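Local coordinates for peptidoglycan-recognition protein LB (Drosophila melanogaster, PDB 7NSX), which hydrolyses the bond between N-acetylmuramoyl groups and L-amino acids in bacterial peptidoglycan, as a secreted zinc amidase of fly innate immunity, at residues Thr14-Ser19 and Asp87-Thr92; Pro28-His33 and Gly74-Gly79; Tyr40-His45 and Ala101-Tyr106. All blocks are in the same frame, centred on the assembly; numbering follows the deposited sequence.

Three contacts sample the amidase fold from its rim to its metal centre. Contact 1 is partly buried and joins strand 17-18, at one border of the mixed sheet, to strand 90-92 through regular backbone bonds. Contact 3 is buried and starts from strand 38-45 of the same sheet, on the other side of the chain's centre; its centre lies about 20 Å from that of contact 1, and its chemistry is that of rings and a zinc ligand. Contact 2 lies at the surface, where two loops meet through one good backbone bond and a weak lysine bond. It touches contact 3, Gly79 O lying 2.9 Å from Ala101 N, a probable hydrogen bond.

Contact 1. Residues Thr14-Ser19 and Asp87-Thr92; sequences TARLLS and DGMIYT
The strand beside it grips Leu18 at both its backbone N and its backbone O: the N gives a nearly straight bond to Ile90 O (2.7 Å), and the O accepts two hydrogen bonds from Thr92. One comes from Thr92 N; the other comes from Thr92 OG1 at 2.9 Å from Leu18 O, tilted out of the carbonyl plane. With Ile90 N bound to Arg16 O, these bonds make a parallel pairing of Leu17 with Ile90 and Leu18 with Tyr91. Leu18 CD1 lies alongside the Tyr91 ring, 3.6 Å from CE2, the two side chains running the same way. On the other face Leu17 crosses Ile90 at about a right angle, its CD2 3.6 Å from Ile90 CG2. Strand 17-18 is thereby added at the border of the mixed sheet of the PGRP amidase domain, next to strand 90-92. Before the pairing begins, Met89 bends at chi2 (-60°), which lays SD beside Arg16, where Arg16 N makes a weak bond to it at 3.5 Å. Behind this layer, Asp87 OD2 accepts from Met89 N, forming an Asx turn, while Asp87 OD1 bonds Thr55 OG1 of helix 55-72. That helix packs against Tyr91, whereas Ile90 faces Ala131 and Leu135 of helix 126-142.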
loop_
_atom_site.group_PDB
_atom_site.type_symbol
_atom_site.label_atom_id
_atom_site.label_comp_id
_atom_site.label_asym_id
_atom_site.label_seq_id
_atom_site.Cartn_x
_atom_site.Cartn_y
_atom_site.Cartn_z
ATOM N N THR A 14 14.182 -0.295 -12.291
ATOM C CA THR A 14 14.975 0.054 -11.083
ATOM C C THR A 14 14.337 -0.597 -9.837
ATOM O O THR A 14 15.126 -1.031 -8.954
ATOM C CB THR A 14 15.157 1.579 -10.983
ATOM O OG1 THR A 14 16.528 1.807 -10.654
ATOM C CG2 THR A 14 14.255 2.272 -9.974
ATOM N N ALA A 15 12.991 -0.682 -9.773
ATOM C CA ALA A 15 12.210 -1.103 -8.575
ATOM C C ALA A 15 12.464 -2.586 -8.269
ATOM O O ALA A 15 12.356 -3.442 -9.165
ATOM C CB ALA A 15 10.729 -0.820 -8.731
ATOM N N ARG A 16 12.839 -2.860 -7.031
ATOM C CA ARG A 16 12.992 -4.226 -6.493
ATOM C C ARG A 16 11.869 -4.464 -5.502
ATOM O O ARG A 16 11.467 -3.501 -4.787
ATOM C CB ARG A 16 14.325 -4.402 -5.773
ATOM C CG ARG A 16 15.519 -4.048 -6.639
ATOM C CD ARG A 16 15.966 -5.196 -7.523
ATOM N NE ARG A 16 17.084 -4.680 -8.304
ATOM C CZ ARG A 16 16.955 -3.967 -9.420
ATOM N NH1 ARG A 16 15.757 -3.706 -9.930
ATOM N NH2 ARG A 16 18.042 -3.534 -10.039
ATOM N N LEU A 17 11.402 -5.706 -5.456
ATOM C CA LEU A 17 10.489 -6.171 -4.392
ATOM C C LEU A 17 11.351 -6.638 -3.221
ATOM O O LEU A 17 12.061 -7.643 -3.358
ATOM C CB LEU A 17 9.599 -7.280 -4.945
ATOM C CG LEU A 17 8.510 -7.776 -3.989
ATOM C CD1 LEU A 17 9.074 -8.806 -3.025
ATOM C CD2 LEU A 17 7.863 -6.616 -3.239
ATOM N N LEU A 18 11.353 -5.896 -2.123
ATOM C CA LEU A 18 12.130 -6.266 -0.928
ATOM C C LEU A 18 11.216 -7.032 0.018
ATOM O O LEU A 18 10.039 -6.656 0.149
ATOM C CB LEU A 18 12.725 -5.005 -0.309
ATOM C CG LEU A 18 13.512 -4.144 -1.309
ATOM C CD1 LEU A 18 14.142 -2.952 -0.620
ATOM C CD2 LEU A 18 14.590 -4.955 -2.027
ATOM N N SER A 19 11.747 -8.127 0.558
ATOM C CA SER A 19 11.058 -9.085 1.454
ATOM C C SER A 19 10.947 -8.449 2.830
ATOM O O SER A 19 11.691 -7.481 3.101
ATOM C CB SER A 19 11.820 -10.374 1.552
ATOM O OG SER A 19 13.025 -10.126 2.257
ATOM N N ASP A 87 12.845 5.909 -2.439
ATOM C CA ASP A 87 13.947 5.159 -3.086
ATOM C C ASP A 87 13.456 4.432 -4.349
ATOM O O ASP A 87 14.311 3.871 -5.069
ATOM C CB ASP A 87 14.599 4.213 -2.077
ATOM C CG ASP A 87 13.704 3.126 -1.511
ATOM O OD1 ASP A 87 14.237 2.265 -0.771
ATOM O OD2 ASP A 87 12.473 3.131 -1.834
ATOM N N GLY A 88 12.145 4.371 -4.592
ATOM C CA GLY A 88 11.529 3.671 -5.738
ATOM C C GLY A 88 11.519 2.153 -5.539
ATOM O O GLY A 88 11.299 1.411 -6.494
ATOM N N MET A 89 11.728 1.697 -4.321
ATOM C CA MET A 89 11.678 0.251 -3.949
ATOM C C MET A 89 10.291 -0.092 -3.363
ATOM O O MET A 89 9.571 0.811 -2.877
ATOM C CB MET A 89 12.751 -0.063 -2.909
ATOM C CG MET A 89 14.156 0.214 -3.402
ATOM S SD MET A 89 14.558 -0.782 -4.875
ATOM C CE MET A 89 15.343 0.490 -5.855
ATOM N N ILE A 90 9.913 -1.356 -3.478
ATOM C CA ILE A 90 8.658 -1.890 -2.885
ATOM C C ILE A 90 9.033 -2.755 -1.707
ATOM O O ILE A 90 9.951 -3.619 -1.862
ATOM C CB ILE A 90 7.840 -2.665 -3.922
ATOM C CG1 ILE A 90 7.491 -1.755 -5.099
ATOM C CG2 ILE A 90 6.615 -3.255 -3.255
ATOM C CD1 ILE A 90 7.695 -2.386 -6.422
ATOM N N TYR A 91 8.352 -2.523 -0.585
ATOM C CA TYR A 91 8.562 -3.208 0.707
ATOM C C TYR A 91 7.368 -4.122 0.971
ATOM O O TYR A 91 6.242 -3.608 1.069
ATOM C CB TYR A 91 8.791 -2.180 1.816
ATOM C CG TYR A 91 10.040 -1.373 1.609
ATOM C CD1 TYR A 91 10.052 -0.250 0.794
ATOM C CD2 TYR A 91 11.246 -1.813 2.122
ATOM C CE1 TYR A 91 11.211 0.480 0.581
ATOM C CE2 TYR A 91 12.414 -1.103 1.906
ATOM C CZ TYR A 91 12.399 0.043 1.128
ATOM O OH TYR A 91 13.562 0.714 0.891
ATOM N N THR A 92 7.603 -5.428 1.078
ATOM C CA THR A 92 6.522 -6.378 1.438
ATOM C C THR A 92 6.004 -6.037 2.836
ATOM O O THR A 92 6.810 -6.047 3.774
ATOM C CB THR A 92 6.978 -7.847 1.372
ATOM O OG1 THR A 92 7.525 -8.080 0.072
ATOM C CG2 THR A 92 5.840 -8.807 1.634
#

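Contact 2. Residues Pro28-His33 and Gly74-Gly79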
loop_
_atom_site.group_PDB
_atom_site.type_symbol
_atom_site.label_atom_id
_atom_site.label_comp_id
_atom_site.label_asym_id
_atom_site.label_seq_id
_atom_site.Cartn_x
_atom_site.Cartn_y
_atom_site.Cartn_z
ATOM N N PRO A 28 4.780 -11.419 11.981
ATOM C CA PRO A 28 3.389 -11.098 12.264
ATOM C C PRO A 28 2.988 -11.928 13.497
ATOM O O PRO A 28 3.475 -13.016 13.642
ATOM C CB PRO A 28 2.666 -11.469 10.963
ATOM C CG PRO A 28 3.548 -12.511 10.316
ATOM C CD PRO A 28 4.965 -12.196 10.745
ATOM N N LYS A 29 2.161 -11.388 14.384
ATOM C CA LYS A 29 1.685 -12.128 15.580
ATOM C C LYS A 29 0.828 -13.284 15.062
ATOM O O LYS A 29 0.836 -14.346 15.677
ATOM C CB LYS A 29 0.983 -11.168 16.544
ATOM C CG LYS A 29 1.876 -10.021 17.003
ATOM C CD LYS A 29 1.909 -9.796 18.497
ATOM C CE LYS A 29 0.694 -9.050 19.002
ATOM N NZ LYS A 29 0.670 -7.653 18.503
ATOM N N SER A 30 0.185 -13.102 13.909
ATOM C CA SER A 30 -0.787 -14.062 13.331
ATOM C C SER A 30 -1.075 -13.654 11.885
ATOM O O SER A 30 -1.011 -12.445 11.609
ATOM C CB SER A 30 -2.045 -14.080 14.175
ATOM O OG SER A 30 -2.998 -14.980 13.641
ATOM N N VAL A 31 -1.381 -14.615 11.012
ATOM C CA VAL A 31 -1.638 -14.365 9.564
ATOM C C VAL A 31 -2.981 -14.989 9.195
ATOM O O VAL A 31 -3.122 -16.210 9.371
ATOM C CB VAL A 31 -0.485 -14.914 8.705
ATOM C CG1 VAL A 31 -0.767 -14.773 7.220
ATOM C CG2 VAL A 31 0.847 -14.257 9.080
ATOM N N GLU A 32 -3.926 -14.178 8.720
ATOM C CA GLU A 32 -5.166 -14.679 8.075
ATOM C C GLU A 32 -5.115 -14.453 6.564
ATOM O O GLU A 32 -4.804 -13.316 6.141
ATOM C CB GLU A 32 -6.370 -13.963 8.648
ATOM C CG GLU A 32 -6.357 -13.986 10.146
ATOM C CD GLU A 32 -7.758 -13.941 10.680
ATOM O OE1 GLU A 32 -8.115 -12.905 11.274
ATOM O OE2 GLU A 32 -8.485 -14.946 10.462
ATOM N N HIS A 33 -5.475 -15.480 5.798
ATOM C CA HIS A 33 -5.449 -15.477 4.315
ATOM C C HIS A 33 -6.840 -15.164 3.757
ATOM O O HIS A 33 -7.849 -15.296 4.498
ATOM C CB HIS A 33 -4.873 -16.800 3.806
ATOM C CG HIS A 33 -3.469 -16.992 4.272
ATOM N ND1 HIS A 33 -2.396 -16.655 3.491
ATOM C CD2 HIS A 33 -2.960 -17.410 5.450
ATOM C CE1 HIS A 33 -1.278 -16.898 4.143
ATOM N NE2 HIS A 33 -1.599 -17.350 5.350
ATOM N N GLY A 74 -1.734 -2.841 18.741
ATOM C CA GLY A 74 -2.004 -4.261 19.037
ATOM C C GLY A 74 -2.418 -5.063 17.806
ATOM O O GLY A 74 -2.865 -6.203 17.986
ATOM N N TRP A 75 -2.228 -4.536 16.588
ATOM C CA TRP A 75 -2.564 -5.261 15.335
ATOM C C TRP A 75 -1.602 -6.434 15.136
ATOM O O TRP A 75 -0.499 -6.439 15.716
ATOM C CB TRP A 75 -2.537 -4.316 14.127
ATOM C CG TRP A 75 -3.619 -3.278 14.126
ATOM C CD1 TRP A 75 -4.701 -3.198 14.956
ATOM C CD2 TRP A 75 -3.750 -2.186 13.195
ATOM N NE1 TRP A 75 -5.491 -2.138 14.603
ATOM C CE2 TRP A 75 -4.940 -1.501 13.524
ATOM C CE3 TRP A 75 -2.991 -1.735 12.109
ATOM C CZ2 TRP A 75 -5.384 -0.393 12.806
ATOM C CZ3 TRP A 75 -3.426 -0.631 11.413
ATOM C CH2 TRP A 75 -4.602 0.028 11.756
ATOM N N ASN A 76 -1.977 -7.375 14.285
ATOM C CA ASN A 76 -1.141 -8.573 14.006
ATOM C C ASN A 76 0.183 -8.155 13.372
ATOM O O ASN A 76 1.229 -8.828 13.619
ATOM C CB ASN A 76 -1.856 -9.531 13.053
ATOM C CG ASN A 76 -2.861 -10.416 13.752
ATOM O OD1 ASN A 76 -3.910 -10.714 13.202
ATOM N ND2 ASN A 76 -2.558 -10.854 14.958
ATOM N N ASP A 77 0.125 -7.112 12.533
ATOM C CA ASP A 77 1.271 -6.712 11.682
ATOM C C ASP A 77 1.034 -5.294 11.184
ATOM O O ASP A 77 -0.061 -4.766 11.416
ATOM C CB ASP A 77 1.405 -7.706 10.539
ATOM C CG ASP A 77 2.688 -7.648 9.745
ATOM O OD1 ASP A 77 3.701 -7.026 10.213
ATOM O OD2 ASP A 77 2.687 -8.294 8.674
ATOM N N ILE A 78 2.031 -4.697 10.521
ATOM C CA ILE A 78 1.791 -3.463 9.722
ATOM C C ILE A 78 0.488 -3.692 8.940
ATOM O O ILE A 78 0.298 -4.825 8.439
ATOM C CB ILE A 78 3.003 -3.131 8.828
ATOM C CG1 ILE A 78 2.892 -1.721 8.248
ATOM C CG2 ILE A 78 3.197 -4.181 7.756
ATOM C CD1 ILE A 78 4.086 -1.319 7.417
ATOM N N GLY A 79 -0.385 -2.690 8.853
ATOM C CA GLY A 79 -1.737 -2.843 8.277
ATOM C C GLY A 79 -1.770 -2.950 6.749
ATOM O O GLY A 79 -2.759 -3.508 6.186
#
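Lys29 N bonds Asn76 O at 2.8 Å, nearly straight and on a lone pair in the carbonyl plane, where the two segments come closest, with Pro28 opposite Asp77 and Lys29 opposite Asn76. This is a loop-to-loop contact at the surface of the PGRP amidase domain: residues 28-33 lead toward strand 38-45, and residues 74-79 carry the chain from helix 55-72 to strand 82-84. Gly74, with positive phi, is where the chain leaves the helix. The carbonyl of Asn76 is shared, since Gln70 NE2 of that helix also binds it and Pro28 CA adds a CA-H...O contact at 3.4 Å. The side chain of Asn76 lies against Ser30, its ND2 3.4 Å from Ser30 CB and its own CB equally near Ser30 O. With an alanine here, a gap would probably open beside Ser30 CB, where the amide now packs. Asp77 takes the other flank: with CG anti to the backbone N (chi1 -167°), its side chain lies along Pro28 CB, with OD2 3.9 Å from it. OD2 makes a salt bridge with Arg20 and OD1 a hydrogen bond with Gln66, so both oxygens have partners. Lys29 bends at chi2, chi3 and chi4, which brings NZ along residues 74-76 to a weak bond with Trp75 O at 3.3 Å.

Contact 3. Residues Tyr40-His45 and Ala101-Tyr106; sequences YVIIHH and AHAPKY. With ZN (zinc ion), chain B.
His44 and His102 meet rim to rim beside the zinc ion, their ring planes at 86°. From His44 CB the side chain leads to CG, anti to the carbonyl carbon (chi1 -55°), and the ring turns ND1 to the metal, 2.1 Å from zinc. CE1, the next atom round, comes 3.1 Å from His102 O, NE2 donates a hydrogen bond to His102 ND1 at 2.9 Å, somewhat bent (149°) and tilted from both rings, and CD2 lies 3.9 Å from His102 ND1. His102 is a second-shell partner that helps, with the zinc bond, to hold the rotation of a first-shell ligand and probably makes its ring more electron-rich; His154 and Cys162 are the other protein ligands of this amidase zinc site. Two residues back along the strand, Ile42 CD1 rests against both Tyr106 CB, 3.5 Å away, and Ala103 CB. Farther on, Tyr106 points an edge at the face of Tyr40 in a T-shaped stack, CD2 standing 3.8 Å above the Tyr40 ring plane. Strand 38-45 runs between strands 110-115 and 149-153. Tyr40, Ile42 and His44 face the 101-106 loop, while Ile43, on the reverse side, packs on Leu167 and Ile171 of helix 165-171.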
loop_
_atom_site.group_PDB
_atom_site.type_symbol
_atom_site.label_atom_id
_atom_site.label_comp_id
_atom_site.label_asym_id
_atom_site.label_seq_id
_atom_site.Cartn_x
_atom_site.Cartn_y
_atom_site.Cartn_z
ATOM N N TYR A 40 -9.761 -5.832 -5.490
ATOM C CA TYR A 40 -9.504 -4.392 -5.219
ATOM C C TYR A 40 -8.024 -4.104 -4.977
ATOM O O TYR A 40 -7.348 -4.898 -4.339
ATOM C CB TYR A 40 -10.274 -3.902 -3.995
ATOM C CG TYR A 40 -11.766 -3.933 -4.175
ATOM C CD1 TYR A 40 -12.490 -5.041 -3.785
ATOM C CD2 TYR A 40 -12.436 -2.894 -4.802
ATOM C CE1 TYR A 40 -13.851 -5.123 -4.007
ATOM C CE2 TYR A 40 -13.808 -2.938 -4.996
ATOM C CZ TYR A 40 -14.513 -4.052 -4.575
ATOM O OH TYR A 40 -15.858 -4.148 -4.738
ATOM N N VAL A 41 -7.568 -2.946 -5.472
ATOM C CA VAL A 41 -6.303 -2.300 -5.060
ATOM C C VAL A 41 -6.630 -0.967 -4.402
ATOM O O VAL A 41 -7.257 -0.076 -5.046
ATOM C CB VAL A 41 -5.347 -2.153 -6.252
ATOM C CG1 VAL A 41 -4.105 -1.376 -5.876
ATOM C CG2 VAL A 41 -4.987 -3.530 -6.795
ATOM N N ILE A 42 -6.188 -0.781 -3.167
ATOM C CA ILE A 42 -6.509 0.479 -2.451
ATOM C C ILE A 42 -5.214 1.230 -2.153
ATOM O O ILE A 42 -4.336 0.650 -1.492
ATOM C CB ILE A 42 -7.359 0.222 -1.203
ATOM C CG1 ILE A 42 -8.696 -0.407 -1.604
ATOM C CG2 ILE A 42 -7.536 1.538 -0.434
ATOM C CD1 ILE A 42 -9.331 -1.145 -0.500
ATOM N N ILE A 43 -5.158 2.497 -2.581
ATOM C CA ILE A 43 -3.968 3.374 -2.425
ATOM C C ILE A 43 -4.163 4.232 -1.177
ATOM O O ILE A 43 -5.285 4.817 -0.983
ATOM C CB ILE A 43 -3.722 4.212 -3.696
ATOM C CG1 ILE A 43 -3.631 3.326 -4.943
ATOM C CG2 ILE A 43 -2.465 5.064 -3.529
ATOM C CD1 ILE A 43 -2.505 2.312 -4.916
ATOM N N HIS A 44 -3.111 4.275 -0.376
ATOM C CA HIS A 44 -2.931 5.106 0.836
ATOM C C HIS A 44 -1.674 5.971 0.685
ATOM O O HIS A 44 -0.730 5.614 -0.089
ATOM C CB HIS A 44 -2.764 4.195 2.068
ATOM C CG HIS A 44 -3.847 3.197 2.280
ATOM N ND1 HIS A 44 -4.949 3.451 3.078
ATOM C CD2 HIS A 44 -4.011 1.936 1.809
ATOM C CE1 HIS A 44 -5.737 2.411 3.086
ATOM N NE2 HIS A 44 -5.190 1.466 2.317
ATOM N N HIS A 45 -1.564 6.995 1.527
ATOM C CA HIS A 45 -0.257 7.596 1.907
ATOM C C HIS A 45 -0.057 7.363 3.405
ATOM O O HIS A 45 -1.056 7.098 4.113
ATOM C CB HIS A 45 -0.157 9.068 1.448
ATOM C CG HIS A 45 -0.992 10.035 2.222
ATOM N ND1 HIS A 45 -0.735 11.400 2.202
ATOM C CD2 HIS A 45 -2.038 9.843 3.072
ATOM C CE1 HIS A 45 -1.598 12.008 3.022
ATOM N NE2 HIS A 45 -2.432 11.070 3.539
ATOM N N ALA A 101 -5.122 -4.584 7.513
ATOM C CA ALA A 101 -5.787 -3.660 8.444
ATOM C C ALA A 101 -5.530 -2.252 7.920
ATOM O O ALA A 101 -4.761 -1.509 8.555
ATOM C CB ALA A 101 -5.265 -3.854 9.842
ATOM N N HIS A 102 -6.060 -1.954 6.739
ATOM C CA HIS A 102 -5.902 -0.620 6.100
ATOM C C HIS A 102 -7.236 -0.052 5.616
ATOM O O HIS A 102 -7.273 1.174 5.416
ATOM C CB HIS A 102 -4.882 -0.712 4.964
ATOM C CG HIS A 102 -5.306 -1.652 3.889
ATOM N ND1 HIS A 102 -6.050 -1.227 2.808
ATOM C CD2 HIS A 102 -5.115 -2.989 3.735
ATOM C CE1 HIS A 102 -6.336 -2.271 2.059
ATOM N NE2 HIS A 102 -5.742 -3.360 2.598
ATOM N N ALA A 103 -8.271 -0.869 5.374
ATOM C CA ALA A 103 -9.501 -0.408 4.680
ATOM C C ALA A 103 -10.663 -1.296 5.095
ATOM O O ALA A 103 -10.936 -2.313 4.469
ATOM C CB ALA A 103 -9.317 -0.424 3.186
ATOM N N PRO A 104 -11.306 -0.983 6.233
ATOM C CA PRO A 104 -12.326 -1.876 6.804
ATOM C C PRO A 104 -13.382 -2.213 5.739
ATOM O O PRO A 104 -13.702 -1.316 4.951
ATOM C CB PRO A 104 -12.846 -1.020 7.971
ATOM C CG PRO A 104 -11.629 -0.226 8.378
ATOM C CD PRO A 104 -11.053 0.216 7.052
ATOM N N LYS A 105 -13.804 -3.476 5.671
ATOM C CA LYS A 105 -14.759 -4.045 4.673
ATOM C C LYS A 105 -14.019 -4.458 3.390
ATOM O O LYS A 105 -14.601 -5.236 2.601
ATOM C CB LYS A 105 -15.908 -3.068 4.368
ATOM C CG LYS A 105 -16.994 -3.043 5.423
ATOM C CD LYS A 105 -17.834 -4.316 5.388
ATOM C CE LYS A 105 -18.045 -4.934 6.752
ATOM N NZ LYS A 105 -18.768 -4.004 7.649
ATOM N N TYR A 106 -12.797 -3.956 3.143
ATOM C CA TYR A 106 -12.020 -4.320 1.930
ATOM C C TYR A 106 -10.762 -5.083 2.340
ATOM O O TYR A 106 -10.057 -5.515 1.453
ATOM C CB TYR A 106 -11.715 -3.086 1.073
ATOM C CG TYR A 106 -12.945 -2.424 0.516
ATOM C CD1 TYR A 106 -13.670 -1.569 1.308
ATOM C CD2 TYR A 106 -13.408 -2.660 -0.776
ATOM C CE1 TYR A 106 -14.813 -0.952 0.848
ATOM C CE2 TYR A 106 -14.545 -2.023 -1.272
ATOM C CZ TYR A 106 -15.255 -1.168 -0.444
ATOM O OH TYR A 106 -16.389 -0.495 -0.798
HETATM ZN ZN ZN B . -5.301 5.240 4.098
#